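Local atomic coordinates of cytochrome oxidase subunit II (Rhodothermus marinus, PDB entry 1W2L), a protein that probably passes electrons through a covalently bound heme c, as the cytochrome c domain of a caa3 oxidase that reduces oxygen to water. Residues Ala6-Arg11 with Val88-Glu93. Sequence-based numbering, arbitrary orientation.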
loop_
_atom_site.group_PDB
_atom_site.type_symbol
_atom_site.label_atom_id
_atom_site.label_comp_id
_atom_site.label_asym_id
_atom_site.label_seq_id
_atom_site.Cartn_x
_atom_site.Cartn_y
_atom_site.Cartn_z
ATOM N N ALA A 6 9.861 10.554 -2.858
ATOM C CA ALA A 6 9.890 9.305 -3.602
ATOM C C ALA A 6 11.083 8.475 -3.144
ATOM O O ALA A 6 11.018 7.253 -3.029
ATOM C CB ALA A 6 9.962 9.611 -5.105
ATOM N N GLU A 7 12.202 9.143 -2.875
ATOM C CA GLU A 7 13.446 8.468 -2.527
ATOM C C GLU A 7 13.317 7.890 -1.130
ATOM O O GLU A 7 13.713 6.753 -0.816
ATOM C CB GLU A 7 14.648 9.416 -2.651
ATOM C CG GLU A 7 15.993 8.785 -2.947
ATOM C CD GLU A 7 17.166 9.699 -2.639
ATOM O OE1 GLU A 7 17.008 10.908 -2.912
ATOM O OE2 GLU A 7 18.227 9.249 -2.143
ATOM N N LEU A 8 12.750 8.707 -0.223
ATOM C CA LEU A 8 12.545 8.183 1.142
ATOM C C LEU A 8 11.549 7.028 1.058
ATOM O O LEU A 8 11.689 6.031 1.764
ATOM C CB LEU A 8 12.044 9.262 2.060
ATOM C CG LEU A 8 11.530 8.952 3.445
ATOM C CD1 LEU A 8 12.595 8.292 4.302
ATOM C CD2 LEU A 8 10.971 10.211 4.086
ATOM N N GLY A 9 10.546 7.127 0.197
ATOM C CA GLY A 9 9.586 6.048 0.142
ATOM C C GLY A 9 10.165 4.744 -0.360
ATOM O O GLY A 9 9.806 3.675 0.112
ATOM N N ALA A 10 11.132 4.842 -1.271
ATOM C CA ALA A 10 11.825 3.618 -1.721
ATOM C C ALA A 10 12.600 2.972 -0.580
ATOM O O ALA A 10 12.658 1.739 -0.402
ATOM C CB ALA A 10 12.751 3.986 -2.868
ATOM N N ARG A 11 13.226 3.830 0.255
ATOM C CA ARG A 11 13.935 3.304 1.411
ATOM C C ARG A 11 12.982 2.653 2.414
ATOM O O ARG A 11 13.285 1.608 2.960
ATOM C CB ARG A 11 14.733 4.399 2.116
ATOM C CG ARG A 11 15.916 4.920 1.367
ATOM C CD ARG A 11 16.609 5.933 2.335
ATOM N NE ARG A 11 17.909 6.178 1.775
ATOM C CZ ARG A 11 19.107 5.969 2.226
ATOM N NH1 ARG A 11 19.291 5.429 3.426
ATOM N NH2 ARG A 11 20.119 6.321 1.427
ATOM N N VAL A 88 4.306 8.303 5.714
ATOM C CA VAL A 88 3.149 7.885 4.909
ATOM C C VAL A 88 3.202 8.579 3.552
ATOM O O VAL A 88 2.964 7.957 2.515
ATOM C CB VAL A 88 1.819 8.170 5.638
ATOM C CG1 VAL A 88 0.624 7.909 4.744
ATOM C CG2 VAL A 88 1.767 7.302 6.902
ATOM N N ALA A 89 3.463 9.886 3.566
ATOM C CA ALA A 89 3.514 10.625 2.324
ATOM C C ALA A 89 4.577 10.039 1.384
ATOM O O ALA A 89 4.365 9.945 0.156
ATOM C CB ALA A 89 3.793 12.094 2.569
ATOM N N ALA A 90 5.718 9.668 1.936
ATOM C CA ALA A 90 6.818 9.102 1.164
ATOM C C ALA A 90 6.459 7.760 0.567
ATOM O O ALA A 90 6.680 7.519 -0.610
ATOM C CB ALA A 90 8.061 8.951 2.054
ATOM N N LEU A 91 5.868 6.893 1.363
ATOM C CA LEU A 91 5.435 5.599 0.851
ATOM C C LEU A 91 4.446 5.784 -0.278
ATOM O O LEU A 91 4.468 5.080 -1.268
ATOM C CB LEU A 91 4.828 4.733 1.961
ATOM C CG LEU A 91 5.858 4.096 2.900
ATOM C CD1 LEU A 91 5.210 3.698 4.200
ATOM C CD2 LEU A 91 6.567 2.910 2.291
ATOM N N ILE A 92 3.502 6.709 -0.112
ATOM C CA ILE A 92 2.509 6.938 -1.173
ATOM C C ILE A 92 3.153 7.483 -2.437
ATOM O O ILE A 92 2.768 7.061 -3.531
ATOM C CB ILE A 92 1.349 7.762 -0.601
ATOM C CG1 ILE A 92 0.603 6.869 0.392
ATOM C CG2 ILE A 92 0.443 8.256 -1.721
ATOM C CD1 ILE A 92 -0.538 7.527 1.131
ATOM N N GLU A 93 4.111 8.405 -2.293
ATOM C CA GLU A 93 4.799 8.904 -3.483
ATOM C C GLU A 93 5.493 7.763 -4.235
ATOM O O GLU A 93 5.442 7.658 -5.465
ATOM C CB GLU A 93 5.749 10.022 -3.110
ATOM C CG GLU A 93 5.004 11.320 -2.876
ATOM C CD GLU A 93 3.901 11.717 -3.836
ATOM O OE1 GLU A 93 2.723 11.750 -3.413
ATOM O OE2 GLU A 93 4.207 11.947 -5.018
#
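Gly9 and Leu91 bring their CA atoms to 4.2 Å of each other where residues 6-11 cross residues 88-93 almost at a right angle (-92°), their axes 6.9 Å apart at the closest point. This is the crossing of the N- and C-terminal helices, here 5-15 and 85-96, that marks the cytochrome c fold. Gly9 has no side chain to stand between the backbones, and its CA lies 3.3 Å from Ala90 O, a CA-H...O contact with an angle of 146° at the hydrogen. No conventional hydrogen bond links the two segments.

Ala90 directs its methyl group toward helix 5-15, where CB sits 3.6 Å from Gly9 N and also meets Leu8. The Leu8 side chain runs alongside this methyl; with its CG anti to the backbone N (chi1 169°), CB, CG and CD2 all lie within 4.0 Å of Ala90 CB. Leu5 and Leu12 of the same helix also touch Ala90. Glu93 passes Ala6 with its CB, then bends at chi2, and its carboxylate forms a salt bridge through OE1 with Lys96. Leu91 sets out from its backbone away from helix 5-15, and its side chain touches the bound heme c, tying the crossing to the cofactor. Its CD2 nevertheless reaches back to the glycine, resting 4.0 Å from Gly9 O.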